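Local coordinates for protein SusD homolog (Bacteroides thetaiotaomicron, PDB 3EHM) that probably binds mucin O-glycans as a SusD-like outer membrane lipoprotein involved in their utilization by a gut symbiont, at residues Arg135-Phe140 with Val162-Met167; Arg214-Asp219 with Tyr357-Gly362; Glu346-Lys351 with Ile372-Gln377; Gly425-Gln430 with Thr459-Leu464. All blocks are in the same frame, centred on the assembly; numbering follows the deposited sequence.

Interaction 1 of 4, residues Arg135-Phe140 with Val162-Met167; sequences RATDVF and VVYRSM
V163 meets T137 tip to tip: its CG1 methyl, anti to the backbone N at chi1 175°, stops 4.1 Å from T137 CB. One residue on, Y164 sends its ring across to the other helix, which runs nearly antiparallel to its own with the axes 11.1 Å apart. The T137 methyl CG2 lies obliquely against this ring, 3.9 Å from Y164 CE1, while T137 OG1 bonds the carbonyl O of G141, just beyond the segment. At the end of the ring Y164 OH donates to D138 OD1, which lies at the ring edge in its plane, with the carboxylate rotated 35° from the ring. Y164 OH and D138 OD1 are modelled 2.4 Å apart, so short that the exact value is doubtful. R214 braces the pair, giving NE to Y164 OH and NH2 to D138 OD2, and W521 NE1 adds a bond to D138 OD1. A carboxylate buried here between helices 116-140 and 160-178 is thus gripped by phenol, guanidinium and indole, which would probably favour its charged form.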
loop_
_atom_site.group_PDB
_atom_site.type_symbol
_atom_site.label_atom_id
_atom_site.label_comp_id
_atom_site.label_asym_id
_atom_site.label_seq_id
_atom_site.Cartn_x
_atom_site.Cartn_y
_atom_site.Cartn_z
ATOM N N ARG A 135 -5.826 4.755 -3.633
ATOM C CA ARG A 135 -4.929 5.078 -2.528
ATOM C C ARG A 135 -5.444 6.341 -1.840
ATOM O O ARG A 135 -5.476 6.428 -0.612
ATOM C CB ARG A 135 -3.507 5.336 -3.044
ATOM C CG ARG A 135 -2.750 4.086 -3.478
ATOM C CD ARG A 135 -1.669 4.429 -4.497
ATOM N NE ARG A 135 -0.626 5.316 -3.981
ATOM C CZ ARG A 135 0.387 4.920 -3.217
ATOM N NH1 ARG A 135 0.500 3.644 -2.864
ATOM N NH2 ARG A 135 1.307 5.794 -2.830
ATOM N N ALA A 136 -5.842 7.320 -2.647
ATOM C CA ALA A 136 -6.346 8.591 -2.127
ATOM C C ALA A 136 -7.526 8.392 -1.181
ATOM O O ALA A 136 -7.516 8.883 -0.050
ATOM C CB ALA A 136 -6.750 9.504 -3.282
ATOM N N THR A 137 -8.547 7.678 -1.634
ATOM C CA THR A 137 -9.704 7.458 -0.778
ATOM C C THR A 137 -9.361 6.579 0.419
ATOM O O THR A 137 -9.878 6.782 1.515
ATOM C CB THR A 137 -10.877 6.829 -1.547
ATOM O OG1 THR A 137 -11.973 6.630 -0.646
ATOM C CG2 THR A 137 -10.475 5.498 -2.158
ATOM N N ASP A 138 -8.480 5.607 0.220
ATOM C CA ASP A 138 -8.097 4.725 1.319
ATOM C C ASP A 138 -7.258 5.450 2.360
ATOM O O ASP A 138 -7.125 4.985 3.493
ATOM C CB ASP A 138 -7.347 3.502 0.790
ATOM C CG ASP A 138 -8.254 2.558 0.025
ATOM O OD1 ASP A 138 -9.491 2.701 0.154
ATOM O OD2 ASP A 138 -7.741 1.671 -0.692
ATOM N N VAL A 139 -6.699 6.593 1.977
ATOM C CA VAL A 139 -5.894 7.380 2.895
ATOM C C VAL A 139 -6.713 8.490 3.570
ATOM O O VAL A 139 -6.606 8.677 4.776
ATOM C CB VAL A 139 -4.683 8.011 2.168
ATOM C CG1 VAL A 139 -4.057 9.101 3.029
ATOM C CG2 VAL A 139 -3.649 6.931 1.867
ATOM N N PHE A 140 -7.530 9.208 2.799
ATOM C CA PHE A 140 -8.338 10.309 3.345
ATOM C C PHE A 140 -9.811 9.984 3.602
ATOM O O PHE A 140 -10.441 10.584 4.481
ATOM C CB PHE A 140 -8.311 11.528 2.413
ATOM C CG PHE A 140 -6.963 12.183 2.276
ATOM C CD1 PHE A 140 -6.118 11.847 1.225
ATOM C CD2 PHE A 140 -6.555 13.164 3.175
ATOM C CE1 PHE A 140 -4.886 12.477 1.066
ATOM C CE2 PHE A 140 -5.321 13.803 3.026
ATOM C CZ PHE A 140 -4.485 13.457 1.966
ATOM N N VAL A 162 -19.577 5.929 -1.818
ATOM C CA VAL A 162 -19.931 6.291 -3.187
ATOM C C VAL A 162 -18.713 6.186 -4.105
ATOM O O VAL A 162 -18.838 5.802 -5.266
ATOM C CB VAL A 162 -20.525 7.716 -3.243
ATOM C CG1 VAL A 162 -20.694 8.165 -4.690
ATOM C CG2 VAL A 162 -21.885 7.725 -2.536
ATOM N N VAL A 163 -17.538 6.515 -3.578
ATOM C CA VAL A 163 -16.311 6.427 -4.361
ATOM C C VAL A 163 -16.106 4.973 -4.767
ATOM O O VAL A 163 -15.819 4.673 -5.927
ATOM C CB VAL A 163 -15.083 6.897 -3.545
ATOM C CG1 VAL A 163 -13.802 6.662 -4.349
ATOM C CG2 VAL A 163 -15.227 8.375 -3.192
ATOM N N TYR A 164 -16.266 4.066 -3.808
ATOM C CA TYR A 164 -16.097 2.648 -4.090
ATOM C C TYR A 164 -17.127 2.128 -5.089
ATOM O O TYR A 164 -16.771 1.453 -6.053
ATOM C CB TYR A 164 -16.149 1.830 -2.796
ATOM C CG TYR A 164 -14.782 1.595 -2.193
ATOM C CD1 TYR A 164 -14.039 2.647 -1.652
ATOM C CD2 TYR A 164 -14.208 0.327 -2.211
ATOM C CE1 TYR A 164 -12.751 2.438 -1.147
ATOM C CE2 TYR A 164 -12.929 0.106 -1.710
ATOM C CZ TYR A 164 -12.206 1.158 -1.184
ATOM O OH TYR A 164 -10.944 0.924 -0.696
ATOM N N ARG A 165 -18.400 2.441 -4.869
ATOM C CA ARG A 165 -19.448 1.987 -5.783
ATOM C C ARG A 165 -19.198 2.503 -7.194
ATOM O O ARG A 165 -19.372 1.775 -8.170
ATOM C CB ARG A 165 -20.826 2.474 -5.316
ATOM C CG ARG A 165 -21.364 1.756 -4.093
ATOM C CD ARG A 165 -22.730 2.292 -3.675
ATOM N NE ARG A 165 -23.265 1.542 -2.543
ATOM C CZ ARG A 165 -23.719 0.296 -2.622
ATOM N NH1 ARG A 165 -23.707 -0.343 -3.785
ATOM N NH2 ARG A 165 -24.180 -0.314 -1.539
ATOM N N SER A 166 -18.785 3.766 -7.289
ATOM C CA SER A 166 -18.526 4.404 -8.575
ATOM C C SER A 166 -17.284 3.867 -9.278
ATOM O O SER A 166 -17.277 3.709 -10.503
ATOM C CB SER A 166 -18.401 5.919 -8.384
ATOM O OG SER A 166 -19.567 6.447 -7.765
HETATM N N MSE A 167 -16.234 3.580 -8.513
HETATM C CA MSE A 167 -15.007 3.065 -9.104
HETATM C C MSE A 167 -15.196 1.665 -9.678
HETATM O O MSE A 167 -14.634 1.336 -10.722
HETATM C CB MSE A 167 -13.874 3.053 -8.078
HETATM C CG MSE A 167 -12.512 2.838 -8.710
HETATM SE SE MSE A 167 -11.084 2.874 -7.418
HETATM C CE MSE A 167 -11.354 4.644 -6.696
#

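Interaction 2 of 4, residues Arg214-Asp219 with Tyr357-Gly362; sequences RVHFID and YNLIGG
H216, in the chain that continues helix 197-215, points at the loop 357-362, and its CB already touches the far side, 3.6 Å from L359 CD1. The same methyl lies 3.9 Å from H216 CG, obliquely to the imidazole. Farther out, H216 CE1 sits over one face of the Y357 ring, displaced toward its rim and 3.6 Å from Y357 CD2; the two ring planes are 41° apart, neither stacked nor perpendicular. That same CE1 also lies over the centre of the F217 ring, so this carbon sits in the angle between two rings, facing both. At the tip, NE2 bonds E353 OE2, which, with the ring contacts, should restrict the imidazole's rotation. F217 closes the aromatic cluster in a T-shaped contact: its edge is directed at the face of Y357, with planes at 75°, and Y357 OH lies in the F217 ring plane, 3.4 Å from F217 CZ. Y357 and L359 flank N358, the positive-phi C-prime residue of the Schellman motif ending helix 344-356. The cluster therefore joins the chain following helix 197-215 to that Schellman turn, with L434 of helix 429-445 covering F217 and Y357, and R458 of helix 449-459 lying on H216 and F217.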
loop_
_atom_site.group_PDB
_atom_site.type_symbol
_atom_site.label_atom_id
_atom_site.label_comp_id
_atom_site.label_asym_id
_atom_site.label_seq_id
_atom_site.Cartn_x
_atom_site.Cartn_y
_atom_site.Cartn_z
ATOM N N ARG A 214 -12.254 -5.680 -0.360
ATOM C CA ARG A 214 -12.189 -4.571 0.587
ATOM C C ARG A 214 -13.560 -4.230 1.177
ATOM O O ARG A 214 -13.650 -3.803 2.322
ATOM C CB ARG A 214 -11.631 -3.312 -0.086
ATOM C CG ARG A 214 -11.367 -2.164 0.893
ATOM C CD ARG A 214 -9.882 -2.054 1.216
ATOM N NE ARG A 214 -9.158 -1.371 0.146
ATOM C CZ ARG A 214 -8.005 -1.784 -0.372
ATOM N NH1 ARG A 214 -7.424 -2.893 0.069
ATOM N NH2 ARG A 214 -7.424 -1.074 -1.328
ATOM N N VAL A 215 -14.624 -4.421 0.400
ATOM C CA VAL A 215 -15.964 -4.082 0.874
ATOM C C VAL A 215 -16.833 -5.231 1.381
ATOM O O VAL A 215 -17.886 -4.982 1.963
ATOM C CB VAL A 215 -16.783 -3.363 -0.226
ATOM C CG1 VAL A 215 -15.995 -2.189 -0.795
ATOM C CG2 VAL A 215 -17.149 -4.350 -1.326
ATOM N N HIS A 216 -16.405 -6.474 1.191
ATOM C CA HIS A 216 -17.246 -7.599 1.608
ATOM C C HIS A 216 -17.723 -7.599 3.061
ATOM O O HIS A 216 -18.842 -8.035 3.336
ATOM C CB HIS A 216 -16.582 -8.939 1.227
ATOM C CG HIS A 216 -15.679 -9.515 2.275
ATOM N ND1 HIS A 216 -16.144 -10.304 3.304
ATOM C CD2 HIS A 216 -14.333 -9.470 2.412
ATOM C CE1 HIS A 216 -15.123 -10.723 4.030
ATOM N NE2 HIS A 216 -14.012 -10.233 3.511
ATOM N N PHE A 217 -16.913 -7.095 3.989
ATOM C CA PHE A 217 -17.333 -7.061 5.388
ATOM C C PHE A 217 -18.414 -6.010 5.645
ATOM O O PHE A 217 -19.357 -6.248 6.403
ATOM C CB PHE A 217 -16.138 -6.796 6.315
ATOM C CG PHE A 217 -15.370 -8.037 6.689
ATOM C CD1 PHE A 217 -14.000 -8.119 6.462
ATOM C CD2 PHE A 217 -16.021 -9.129 7.265
ATOM C CE1 PHE A 217 -13.284 -9.272 6.797
ATOM C CE2 PHE A 217 -15.315 -10.286 7.605
ATOM C CZ PHE A 217 -13.944 -10.357 7.369
ATOM N N ILE A 218 -18.275 -4.850 5.013
ATOM C CA ILE A 218 -19.228 -3.757 5.186
ATOM C C ILE A 218 -20.425 -3.870 4.248
ATOM O O ILE A 218 -21.547 -3.531 4.624
ATOM C CB ILE A 218 -18.541 -2.386 4.952
ATOM C CG1 ILE A 218 -17.519 -2.120 6.058
ATOM C CG2 ILE A 218 -19.584 -1.264 4.923
ATOM C CD1 ILE A 218 -18.134 -1.929 7.438
ATOM N N ASP A 219 -20.186 -4.345 3.029
ATOM C CA ASP A 219 -21.254 -4.484 2.045
ATOM C C ASP A 219 -21.041 -5.723 1.182
ATOM O O ASP A 219 -20.539 -5.634 0.060
ATOM C CB ASP A 219 -21.309 -3.244 1.151
ATOM C CG ASP A 219 -22.643 -3.094 0.440
ATOM O OD1 ASP A 219 -23.170 -4.103 -0.071
ATOM O OD2 ASP A 219 -23.162 -1.958 0.387
ATOM N N TYR A 357 -14.812 -16.695 2.813
ATOM C CA TYR A 357 -16.127 -16.145 3.131
ATOM C C TYR A 357 -17.193 -16.511 2.102
ATOM O O TYR A 357 -18.219 -15.842 1.984
ATOM C CB TYR A 357 -16.020 -14.626 3.309
ATOM C CG TYR A 357 -15.308 -14.270 4.595
ATOM C CD1 TYR A 357 -15.989 -14.273 5.813
ATOM C CD2 TYR A 357 -13.932 -14.030 4.612
ATOM C CE1 TYR A 357 -15.317 -14.053 7.022
ATOM C CE2 TYR A 357 -13.251 -13.811 5.811
ATOM C CZ TYR A 357 -13.951 -13.826 7.011
ATOM O OH TYR A 357 -13.280 -13.628 8.196
ATOM N N ASN A 358 -16.933 -17.582 1.357
ATOM C CA ASN A 358 -17.866 -18.088 0.351
ATOM C C ASN A 358 -18.309 -17.120 -0.740
ATOM O O ASN A 358 -19.455 -17.177 -1.191
ATOM C CB ASN A 358 -19.112 -18.649 1.038
ATOM C CG ASN A 358 -18.882 -20.021 1.631
ATOM O OD1 ASN A 358 -18.019 -20.208 2.488
ATOM N ND2 ASN A 358 -19.663 -20.995 1.177
ATOM N N LEU A 359 -17.415 -16.240 -1.173
ATOM C CA LEU A 359 -17.754 -15.295 -2.229
ATOM C C LEU A 359 -17.427 -15.929 -3.583
ATOM O O LEU A 359 -18.026 -15.594 -4.602
ATOM C CB LEU A 359 -16.973 -13.989 -2.039
ATOM C CG LEU A 359 -17.174 -13.287 -0.691
ATOM C CD1 LEU A 359 -16.401 -11.978 -0.676
ATOM C CD2 LEU A 359 -18.652 -13.031 -0.455
ATOM N N ILE A 360 -16.464 -16.846 -3.579
ATOM C CA ILE A 360 -16.055 -17.563 -4.784
ATOM C C ILE A 360 -15.837 -19.024 -4.410
ATOM O O ILE A 360 -15.818 -19.371 -3.229
ATOM C CB ILE A 360 -14.727 -17.027 -5.368
ATOM C CG1 ILE A 360 -13.583 -17.282 -4.381
ATOM C CG2 ILE A 360 -14.848 -15.545 -5.680
ATOM C CD1 ILE A 360 -12.208 -16.926 -4.928
ATOM N N GLY A 361 -15.661 -19.875 -5.416
ATOM C CA GLY A 361 -15.434 -21.283 -5.146
ATOM C C GLY A 361 -13.960 -21.564 -4.909
ATOM O O GLY A 361 -13.103 -20.742 -5.239
ATOM N N GLY A 362 -13.660 -22.719 -4.326
ATOM C CA GLY A 362 -12.275 -23.067 -4.076
ATOM C C GLY A 362 -11.922 -23.246 -2.614
ATOM O O GLY A 362 -12.699 -22.906 -1.720
#

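Interaction 3 of 4, residues Glu346-Lys351 with Ile372-Gln377; sequences ETYFLK and INISFQ
F349 pushes the far end of its ring against the start of the 372-377 segment, where CZ comes 3.5 Å from the backbone N of I372, which lies obliquely to the ring. I372 adds its CG1 at the edge of the same ring, in its plane, 3.8 Å from F349 CZ and 4.0 Å from F349 CE1. Although the CB of I372 points away from the other helix, chi1 of -61° sets CG1 beside its own backbone N, and that is how this branch meets the phenyl edge. Helices 344-356 and 364-378 are consecutive and pack together within a SusD-like protein described as containing tetratricopeptide repeats. A second apolar contact lies alongside: Y348 crosses I374 at about a right angle, and its CE1 is 3.8 Å from I374 CG1, an oblique approach to the ring. The Y348 hydroxyl, turned away from I374, bonds the E240 carbonyl O, tethering the outer end of the ring. Q440 of helix 429-445 packs against both F349 and I372, and Y387 and L388 of helix 384-388 cover I372 further.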
loop_
_atom_site.group_PDB
_atom_site.type_symbol
_atom_site.label_atom_id
_atom_site.label_comp_id
_atom_site.label_asym_id
_atom_site.label_seq_id
_atom_site.Cartn_x
_atom_site.Cartn_y
_atom_site.Cartn_z
ATOM N N GLU A 346 -0.621 -11.177 -4.673
ATOM C CA GLU A 346 -1.765 -10.541 -4.028
ATOM C C GLU A 346 -3.075 -11.175 -4.491
ATOM O O GLU A 346 -3.987 -11.406 -3.691
ATOM C CB GLU A 346 -1.802 -9.040 -4.325
ATOM C CG GLU A 346 -2.801 -8.301 -3.445
ATOM C CD GLU A 346 -2.975 -6.841 -3.812
ATOM O OE1 GLU A 346 -2.031 -6.234 -4.366
ATOM O OE2 GLU A 346 -4.060 -6.299 -3.521
ATOM N N THR A 347 -3.166 -11.454 -5.785
ATOM C CA THR A 347 -4.367 -12.068 -6.340
ATOM C C THR A 347 -4.735 -13.346 -5.588
ATOM O O THR A 347 -5.902 -13.568 -5.251
ATOM C CB THR A 347 -4.173 -12.397 -7.832
ATOM O OG1 THR A 347 -3.979 -11.180 -8.564
ATOM C CG2 THR A 347 -5.388 -13.120 -8.384
ATOM N N TYR A 348 -3.745 -14.188 -5.314
ATOM C CA TYR A 348 -4.025 -15.426 -4.606
ATOM C C TYR A 348 -4.508 -15.207 -3.177
ATOM O O TYR A 348 -5.398 -15.917 -2.714
ATOM C CB TYR A 348 -2.799 -16.345 -4.621
ATOM C CG TYR A 348 -2.501 -16.877 -6.002
ATOM C CD1 TYR A 348 -1.647 -16.193 -6.861
ATOM C CD2 TYR A 348 -3.130 -18.029 -6.475
ATOM C CE1 TYR A 348 -1.424 -16.636 -8.158
ATOM C CE2 TYR A 348 -2.916 -18.481 -7.776
ATOM C CZ TYR A 348 -2.062 -17.777 -8.609
ATOM O OH TYR A 348 -1.856 -18.205 -9.898
ATOM N N PHE A 349 -3.943 -14.227 -2.479
ATOM C CA PHE A 349 -4.372 -13.972 -1.105
ATOM C C PHE A 349 -5.771 -13.380 -1.079
ATOM O O PHE A 349 -6.539 -13.611 -0.142
ATOM C CB PHE A 349 -3.376 -13.056 -0.395
ATOM C CG PHE A 349 -2.061 -13.721 -0.100
ATOM C CD1 PHE A 349 -2.007 -14.832 0.731
ATOM C CD2 PHE A 349 -0.884 -13.254 -0.672
ATOM C CE1 PHE A 349 -0.798 -15.473 0.987
ATOM C CE2 PHE A 349 0.329 -13.887 -0.422
ATOM C CZ PHE A 349 0.372 -15.001 0.409
ATOM N N LEU A 350 -6.097 -12.615 -2.115
ATOM C CA LEU A 350 -7.422 -12.023 -2.240
ATOM C C LEU A 350 -8.425 -13.150 -2.487
ATOM O O LEU A 350 -9.506 -13.166 -1.904
ATOM C CB LEU A 350 -7.450 -11.033 -3.406
ATOM C CG LEU A 350 -6.733 -9.701 -3.156
ATOM C CD1 LEU A 350 -6.620 -8.916 -4.459
ATOM C CD2 LEU A 350 -7.492 -8.908 -2.101
ATOM N N LYS A 351 -8.062 -14.094 -3.354
ATOM C CA LYS A 351 -8.939 -15.225 -3.646
ATOM C C LYS A 351 -9.100 -16.090 -2.394
ATOM O O LYS A 351 -10.177 -16.632 -2.136
ATOM C CB LYS A 351 -8.368 -16.060 -4.801
ATOM C CG LYS A 351 -8.394 -15.330 -6.138
ATOM C CD LYS A 351 -7.896 -16.194 -7.288
ATOM C CE LYS A 351 -8.844 -17.341 -7.578
ATOM N NZ LYS A 351 -8.408 -18.125 -8.769
ATOM N N ILE A 372 1.785 -17.767 -1.285
ATOM C CA ILE A 372 3.107 -17.753 -0.666
ATOM C C ILE A 372 4.149 -18.269 -1.659
ATOM O O ILE A 372 5.240 -17.712 -1.781
ATOM C CB ILE A 372 3.140 -18.626 0.609
ATOM C CG1 ILE A 372 2.151 -18.076 1.639
ATOM C CG2 ILE A 372 4.554 -18.646 1.190
ATOM C CD1 ILE A 372 2.019 -18.927 2.894
ATOM N N ASN A 373 3.804 -19.335 -2.371
ATOM C CA ASN A 373 4.702 -19.920 -3.361
ATOM C C ASN A 373 5.055 -18.876 -4.426
ATOM O O ASN A 373 6.220 -18.704 -4.789
ATOM C CB ASN A 373 4.021 -21.123 -4.020
ATOM C CG ASN A 373 4.922 -21.844 -5.001
ATOM O OD1 ASN A 373 4.457 -22.351 -6.020
ATOM N ND2 ASN A 373 6.210 -21.907 -4.694
ATOM N N ILE A 374 4.039 -18.178 -4.928
ATOM C CA ILE A 374 4.253 -17.151 -5.944
ATOM C C ILE A 374 5.125 -16.020 -5.394
ATOM O O ILE A 374 5.982 -15.480 -6.102
ATOM C CB ILE A 374 2.903 -16.573 -6.439
ATOM C CG1 ILE A 374 2.205 -17.594 -7.341
ATOM C CG2 ILE A 374 3.123 -15.267 -7.195
ATOM C CD1 ILE A 374 2.966 -17.897 -8.631
ATOM N N SER A 375 4.920 -15.672 -4.128
ATOM C CA SER A 375 5.708 -14.605 -3.526
ATOM C C SER A 375 7.177 -15.002 -3.470
ATOM O O SER A 375 8.052 -14.187 -3.751
ATOM C CB SER A 375 5.206 -14.276 -2.118
ATOM O OG SER A 375 6.044 -13.303 -1.511
ATOM N N PHE A 376 7.447 -16.249 -3.096
ATOM C CA PHE A 376 8.824 -16.730 -3.025
ATOM C C PHE A 376 9.455 -16.636 -4.409
ATOM O O PHE A 376 10.621 -16.278 -4.552
ATOM C CB PHE A 376 8.860 -18.182 -2.535
ATOM C CG PHE A 376 8.935 -18.320 -1.039
ATOM C CD1 PHE A 376 8.117 -17.561 -0.212
ATOM C CD2 PHE A 376 9.825 -19.216 -0.458
ATOM C CE1 PHE A 376 8.185 -17.689 1.173
ATOM C CE2 PHE A 376 9.900 -19.350 0.924
ATOM C CZ PHE A 376 9.079 -18.585 1.741
ATOM N N GLN A 377 8.676 -16.963 -5.430
ATOM C CA GLN A 377 9.171 -16.894 -6.794
ATOM C C GLN A 377 9.421 -15.442 -7.177
ATOM O O GLN A 377 10.428 -15.126 -7.809
ATOM C CB GLN A 377 8.170 -17.531 -7.754
ATOM C CG GLN A 377 8.068 -19.045 -7.620
ATOM C CD GLN A 377 7.058 -19.642 -8.581
ATOM O OE1 GLN A 377 7.087 -19.364 -9.778
ATOM N NE2 GLN A 377 6.165 -20.474 -8.063
#

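Interaction 4 of 4, residues Gly425-Gln430 with Thr459-Leu464; sequences GNLSKQ and TGFPYL
L427 faces two aromatic side chains that come at it from the opposite direction, F461 and Y463. Its CD1 touches both, 3.6 Å from F461 CZ, oblique to that ring, and 3.7 Å from Y463 OH, while L427 CD2 rests 3.6 Å from Y463 OH. A chi1 of -53° sets L427 CG beside its own backbone N, and the extended chi2 of 174° carries the methyls to the phenyl and phenol ends. The two rings also meet each other, Y463 CE1 lying in the plane of the F461 ring at its edge. Between them P462 follows a cis peptide bond, and just before, the chain leaves helix 449-459 through an ST turn, in which F461 N donates to T459 OG1 at 3.0 Å with an N-H...O angle of 155°. On the polar side a single water spans the gap: it accepts from N426 ND2 at 2.6 Å and bonds Y463 OH at 2.7 Å, lying in the plane of the Y463 ring at its edge. Q435 of helix 429-445 packs on F461 and Y463, and S428 caps the start of that helix through a bond to E431 N. Between the two segments, then, cohesion is mainly apolar, with the water supplying the directional link, and Y463 OH meets an apolar and a polar partner of the same segment.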
loop_
_atom_site.group_PDB
_atom_site.type_symbol
_atom_site.label_atom_id
_atom_site.label_comp_id
_atom_site.label_asym_id
_atom_site.label_seq_id
_atom_site.Cartn_x
_atom_site.Cartn_y
_atom_site.Cartn_z
ATOM N N GLY A 425 -5.628 -20.388 18.592
ATOM C CA GLY A 425 -6.863 -20.499 19.343
ATOM C C GLY A 425 -7.333 -19.311 20.158
ATOM O O GLY A 425 -8.243 -19.462 20.978
ATOM N N ASN A 426 -6.733 -18.139 19.969
ATOM C CA ASN A 426 -7.188 -16.969 20.713
ATOM C C ASN A 426 -8.417 -16.422 19.987
ATOM O O ASN A 426 -9.413 -16.061 20.613
ATOM C CB ASN A 426 -6.096 -15.898 20.791
ATOM C CG ASN A 426 -6.536 -14.680 21.585
ATOM O OD1 ASN A 426 -6.820 -14.771 22.782
ATOM N ND2 ASN A 426 -6.599 -13.535 20.922
ATOM N N LEU A 427 -8.336 -16.375 18.659
ATOM C CA LEU A 427 -9.443 -15.913 17.825
ATOM C C LEU A 427 -10.173 -17.164 17.342
ATOM O O LEU A 427 -9.681 -18.283 17.522
ATOM C CB LEU A 427 -8.923 -15.156 16.597
ATOM C CG LEU A 427 -7.956 -13.988 16.785
ATOM C CD1 LEU A 427 -7.486 -13.502 15.416
ATOM C CD2 LEU A 427 -8.633 -12.867 17.555
ATOM N N SER A 428 -11.337 -16.985 16.725
ATOM C CA SER A 428 -12.074 -18.131 16.207
ATOM C C SER A 428 -11.212 -18.722 15.094
ATOM O O SER A 428 -10.293 -18.069 14.605
ATOM C CB SER A 428 -13.424 -17.694 15.634
ATOM O OG SER A 428 -13.243 -16.887 14.483
ATOM N N LYS A 429 -11.506 -19.952 14.690
ATOM C CA LYS A 429 -10.732 -20.595 13.640
ATOM C C LYS A 429 -10.780 -19.800 12.339
ATOM O O LYS A 429 -9.745 -19.569 11.711
ATOM C CB LYS A 429 -11.239 -22.015 13.394
ATOM C CG LYS A 429 -10.396 -22.790 12.402
ATOM C CD LYS A 429 -10.925 -24.197 12.218
ATOM C CE LYS A 429 -10.101 -24.963 11.202
ATOM N NZ LYS A 429 -10.591 -26.362 11.039
ATOM N N GLN A 430 -11.977 -19.384 11.932
ATOM C CA GLN A 430 -12.116 -18.616 10.700
ATOM C C GLN A 430 -11.346 -17.300 10.804
ATOM O O GLN A 430 -10.686 -16.884 9.852
ATOM C CB GLN A 430 -13.592 -18.326 10.397
ATOM C CG GLN A 430 -13.802 -17.625 9.056
ATOM C CD GLN A 430 -15.265 -17.368 8.741
ATOM O OE1 GLN A 430 -15.963 -16.686 9.491
ATOM N NE2 GLN A 430 -15.733 -17.909 7.622
ATOM N N THR A 459 -8.942 -4.950 8.430
ATOM C CA THR A 459 -9.036 -6.226 9.140
ATOM C C THR A 459 -8.471 -6.311 10.553
ATOM O O THR A 459 -8.935 -7.119 11.361
ATOM C CB THR A 459 -8.341 -7.333 8.336
ATOM O OG1 THR A 459 -6.921 -7.141 8.396
ATOM C CG2 THR A 459 -8.786 -7.291 6.880
ATOM N N GLY A 460 -7.460 -5.505 10.845
ATOM C CA GLY A 460 -6.840 -5.555 12.157
ATOM C C GLY A 460 -5.612 -6.448 12.097
ATOM O O GLY A 460 -4.943 -6.674 13.106
ATOM N N PHE A 461 -5.310 -6.953 10.902
ATOM C CA PHE A 461 -4.156 -7.824 10.709
ATOM C C PHE A 461 -3.140 -7.254 9.715
ATOM O O PHE A 461 -3.487 -6.507 8.801
ATOM C CB PHE A 461 -4.603 -9.200 10.207
ATOM C CG PHE A 461 -5.636 -9.865 11.071
ATOM C CD1 PHE A 461 -5.462 -9.967 12.450
ATOM C CD2 PHE A 461 -6.769 -10.433 10.495
ATOM C CE1 PHE A 461 -6.403 -10.630 13.243
ATOM C CE2 PHE A 461 -7.713 -11.098 11.276
ATOM C CZ PHE A 461 -7.526 -11.196 12.655
ATOM N N PRO A 462 -1.856 -7.586 9.903
ATOM C CA PRO A 462 -1.361 -8.442 10.984
ATOM C C PRO A 462 -1.192 -7.600 12.245
ATOM O O PRO A 462 -1.295 -6.376 12.189
ATOM C CB PRO A 462 -0.024 -8.928 10.438
ATOM C CG PRO A 462 0.467 -7.714 9.701
ATOM C CD PRO A 462 -0.775 -7.250 8.959
ATOM N N TYR A 463 -0.952 -8.243 13.385
ATOM C CA TYR A 463 -0.739 -7.489 14.611
ATOM C C TYR A 463 0.571 -6.737 14.407
ATOM O O TYR A 463 1.504 -7.262 13.804
ATOM C CB TYR A 463 -0.647 -8.425 15.821
ATOM C CG TYR A 463 -1.954 -9.114 16.165
ATOM C CD1 TYR A 463 -3.183 -8.528 15.843
ATOM C CD2 TYR A 463 -1.963 -10.335 16.843
ATOM C CE1 TYR A 463 -4.389 -9.143 16.191
ATOM C CE2 TYR A 463 -3.162 -10.955 17.198
ATOM C CZ TYR A 463 -4.367 -10.354 16.866
ATOM O OH TYR A 463 -5.546 -10.962 17.212
ATOM N N LEU A 464 0.642 -5.512 14.914
ATOM C CA LEU A 464 1.825 -4.686 14.725
ATOM C C LEU A 464 2.554 -4.319 16.003
ATOM O O LEU A 464 1.983 -4.343 17.093
ATOM C CB LEU A 464 1.433 -3.380 14.030
ATOM C CG LEU A 464 0.499 -3.466 12.825
ATOM C CD1 LEU A 464 -0.006 -2.075 12.483
ATOM C CD2 LEU A 464 1.222 -4.089 11.649
HETATM O O HOH W 1 -5.038 -13.018 18.847
#

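How the interactions relate
Interaction 2 is the hub, touching each of the other three. Toward interaction 1, with centres 18 Å apart, the tie is ionic and also apolar: R165 NH2 meets D219 OD2 at 2.7 Å, tying helix 160-178 to the N-cap of helix 220-231, the R214 to D138 bridge ties helix 197-215 to helix 116-140, and Y164 CD2 packs 3.4 Å from V215 CG1. Toward interaction 3 it is plain packing, I360 CD1 lying 3.5 Å from K351 O, and toward interaction 4 Y357 CE1 comes 3.7 Å from Q430 OE1. Interactions 3 and 4 do not touch, but helix 429-445 relates them: its start lies in interaction 4, and Q440 farther along touches F349 and I372. None of the four contains a bound glycan.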